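Local coordinates for HNH nuclease domain-containing protein (Streptomyces coelicolor, PDB 5ZMO) that recognises phosphorothioated DNA through its sulfur-binding domain, the part in this chain, and probably cleaves it as a type IV restriction endonuclease, at residues W87-A92 with V112-G117. Numbering follows the deposited sequence.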
ATOM      1  N   TRP A  87       0.963  -8.033   3.477  1.00 23.17           N
ATOM      2  CA  TRP A  87       1.151  -7.014   4.493  1.00 23.04           C
ATOM      3  C   TRP A  87       1.164  -7.576   5.901  1.00 24.48           C
ATOM      4  O   TRP A  87       0.501  -8.574   6.147  1.00 26.61           O
ATOM      5  CB  TRP A  87       0.075  -5.960   4.316  1.00 22.86           C
ATOM      6  CG  TRP A  87       0.255  -4.628   4.900  1.00 21.80           C
ATOM      7  CD1 TRP A  87      -0.469  -4.108   5.954  1.00 23.48           C
ATOM      8  CD2 TRP A  87       1.089  -3.563   4.450  1.00 21.95           C
ATOM      9  NE1 TRP A  87      -0.111  -2.834   6.199  1.00 23.58           N
ATOM     10  CE2 TRP A  87       0.808  -2.438   5.263  1.00 22.07           C
ATOM     11  CE3 TRP A  87       2.029  -3.424   3.405  1.00 25.12           C
ATOM     12  CZ2 TRP A  87       1.457  -1.221   5.119  1.00 23.80           C
ATOM     13  CZ3 TRP A  87       2.635  -2.203   3.228  1.00 24.71           C
ATOM     14  CH2 TRP A  87       2.340  -1.090   4.081  1.00 25.14           C
ATOM     15  N   CYS A  88       1.912  -6.917   6.780  1.00 26.06           N
ATOM     16  CA  CYS A  88       2.039  -7.338   8.201  1.00 27.61           C
ATOM     17  C   CYS A  88       1.730  -6.138   9.068  1.00 25.47           C
ATOM     18  O   CYS A  88       2.279  -5.075   8.843  1.00 27.51           O
ATOM     19  CB  CYS A  88       3.489  -7.721   8.522  1.00 30.65           C
ATOM     20  SG  CYS A  88       4.093  -9.005   7.434  1.00 42.26           S
ATOM     21  N   VAL A  89       0.895  -6.309  10.079  1.00 27.06           N
ATOM     22  CA  VAL A  89       0.610  -5.265  11.048  1.00 25.53           C
ATOM     23  C   VAL A  89       1.031  -5.803  12.430  1.00 26.23           C
ATOM     24  O   VAL A  89       0.510  -6.777  12.878  1.00 26.58           O
ATOM     25  CB  VAL A  89      -0.896  -4.865  11.040  1.00 25.31           C
ATOM     26  CG1 VAL A  89      -1.178  -3.863  12.130  1.00 25.64           C
ATOM     27  CG2 VAL A  89      -1.347  -4.244   9.698  1.00 25.92           C
ATOM     28  N   GLU A  90       2.007  -5.196  13.058  1.00 24.66           N
ATOM     29  CA  GLU A  90       2.445  -5.586  14.414  1.00 28.00           C
ATOM     30  C   GLU A  90       1.385  -5.118  15.431  1.00 32.08           C
ATOM     31  O   GLU A  90       0.650  -4.153  15.179  1.00 29.50           O
ATOM     32  CB  GLU A  90       3.748  -4.912  14.814  1.00 34.65           C
ATOM     33  CG  GLU A  90       4.974  -5.243  14.035  1.00 39.00           C
ATOM     34  CD  GLU A  90       6.247  -4.813  14.803  1.00 47.58           C
ATOM     35  OE1 GLU A  90       7.200  -5.625  14.871  1.00 52.79           O
ATOM     36  OE2 GLU A  90       6.294  -3.687  15.382  1.00 50.35           O
ATOM     37  N   GLN A  91       1.298  -5.810  16.570  1.00 31.53           N
ATOM     38  CA  GLN A  91       0.381  -5.400  17.666  1.00 31.19           C
ATOM     39  C   GLN A  91      -1.052  -5.456  17.222  1.00 30.05           C
ATOM     40  O   GLN A  91      -1.885  -4.695  17.777  1.00 31.66           O
ATOM     41  CB  GLN A  91       0.712  -4.002  18.214  1.00 32.19           C
ATOM     42  CG  GLN A  91       2.160  -3.756  18.634  1.00 34.76           C
ATOM     43  CD  GLN A  91       2.349  -2.396  19.314  1.00 36.88           C
ATOM     44  OE1 GLN A  91       2.099  -2.254  20.516  1.00 42.32           O
ATOM     45  NE2 GLN A  91       2.733  -1.386  18.558  1.00 34.74           N
ATOM     46  N   ALA A  92      -1.374  -6.336  16.267  1.00 31.01           N
ATOM     47  CA  ALA A  92      -2.727  -6.380  15.692  1.00 31.34           C
ATOM     48  C   ALA A  92      -3.764  -6.752  16.747  1.00 32.71           C
ATOM     49  O   ALA A  92      -4.903  -6.283  16.719  1.00 31.65           O
ATOM     50  CB  ALA A  92      -2.798  -7.346  14.560  1.00 33.17           C
ATOM     51  N   VAL A 112      -2.540   3.031  19.466  1.00 25.21           N
ATOM     52  CA  VAL A 112      -1.565   1.951  19.520  1.00 24.97           C
ATOM     53  C   VAL A 112      -0.379   2.323  18.617  1.00 29.14           C
ATOM     54  O   VAL A 112       0.773   2.026  18.931  1.00 27.22           O
ATOM     55  CB  VAL A 112      -2.203   0.624  19.107  1.00 26.40           C
ATOM     56  CG1 VAL A 112      -1.136  -0.451  18.923  1.00 29.69           C
ATOM     57  CG2 VAL A 112      -3.246   0.204  20.156  1.00 27.96           C
ATOM     58  N   ASP A 113      -0.684   2.997  17.489  1.00 28.00           N
ATOM     59  CA  ASP A 113       0.299   3.376  16.462  1.00 25.70           C
ATOM     60  C   ASP A 113       1.144   2.183  16.052  1.00 24.80           C
ATOM     61  O   ASP A 113       2.391   2.242  16.186  1.00 25.10           O
ATOM     62  CB  ASP A 113       1.187   4.530  16.910  1.00 26.50           C
ATOM     63  CG  ASP A 113       1.821   5.257  15.757  1.00 28.66           C
ATOM     64  OD1 ASP A 113       1.441   4.943  14.605  1.00 28.85           O
ATOM     65  OD2 ASP A 113       2.659   6.167  15.966  1.00 31.29           O
ATOM     66  N   PRO A 114       0.501   1.089  15.629  1.00 24.85           N
ATOM     67  CA  PRO A 114       1.218  -0.128  15.223  1.00 25.85           C
ATOM     68  C   PRO A 114       2.100   0.068  14.034  1.00 28.54           C
ATOM     69  O   PRO A 114       1.760   0.865  13.143  1.00 25.47           O
ATOM     70  CB  PRO A 114       0.124  -1.072  14.825  1.00 26.07           C
ATOM     71  CG  PRO A 114      -0.934  -0.178  14.311  1.00 26.95           C
ATOM     72  CD  PRO A 114      -0.915   0.986  15.246  1.00 26.01           C
ATOM     73  N   SER A 115       3.234  -0.637  14.023  1.00 27.47           N
ATOM     74  CA  SER A 115       4.053  -0.647  12.825  1.00 30.53           C
ATOM     75  C   SER A 115       3.567  -1.679  11.808  1.00 28.99           C
ATOM     76  O   SER A 115       2.930  -2.659  12.130  1.00 28.26           O
ATOM     77  CB  SER A 115       5.530  -0.777  13.178  1.00 31.68           C
ATOM     78  OG  SER A 115       5.998   0.461  13.653  1.00 31.03           O
ATOM     79  N   ALA A 116       3.783  -1.420  10.517  1.00 25.27           N
ATOM     80  CA  ALA A 116       3.352  -2.324   9.532  1.00 24.54           C
ATOM     81  C   ALA A 116       4.144  -2.105   8.277  1.00 23.97           C
ATOM     82  O   ALA A 116       4.797  -1.067   8.134  1.00 24.05           O
ATOM     83  CB  ALA A 116       1.888  -2.120   9.199  1.00 27.50           C
ATOM     84  N   GLY A 117       4.038  -3.111   7.412  1.00 24.75           N
ATOM     85  CA  GLY A 117       4.619  -3.041   6.072  1.00 24.85           C
ATOM     86  C   GLY A 117       4.645  -4.378   5.383  1.00 24.66           C
ATOM     87  O   GLY A 117       3.895  -5.308   5.707  1.00 20.78           O
TER
HETATM   88  O   HOH W   1       4.283  -1.813  16.485  1.00 35.33           O
HETATM   89  O   HOH W   2       3.326   1.164  18.657  1.00 34.20           O
HETATM   90  O   HOH W   3       1.632   1.071  21.149  1.00 39.07           O
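C88 and G117 form an antiparallel hydrogen-bonded pair: C88 N donates to G117 O (2.8 Å), and G117 N returns a bond to C88 O. Two residues on, past the non-hydrogen-bonded pair V89–A116, E90 N hydrogen-bonds to S115 O at 2.9 Å. Beyond the strands, waters bridge the two segments. One accepts from Q91 NE2 and S115 N and donates to E90 OE2, 3.0 Å away; a second accepts from Q91 NE2 and lies 2.7 Å from V112 O, to which it probably donates. The Q91 side chain slides past V112, its amide against V112 CG1. W87 turns CG anti to its backbone N (chi1 -161°), which lays the indole flat over G117; G117 CA sits 3.5 Å from the six-membered ring's centroid in a CH-pi contact. Replacing W87 with an alanine would probably open a gap over G117 and deprive A116 CB of its indole neighbour. V89 CG2 meets A116 CB at 3.9 Å while V89 CG1 lies beside P114 CB. Helix 70-83 packs here, with F78, L81 and V82 against A116, W87 and V89. Strand 47-49 pairs along the other edge of 115-117, the central strand of this sulfur-binding domain sheet, about 11 Å from the DNA at the nearest atom.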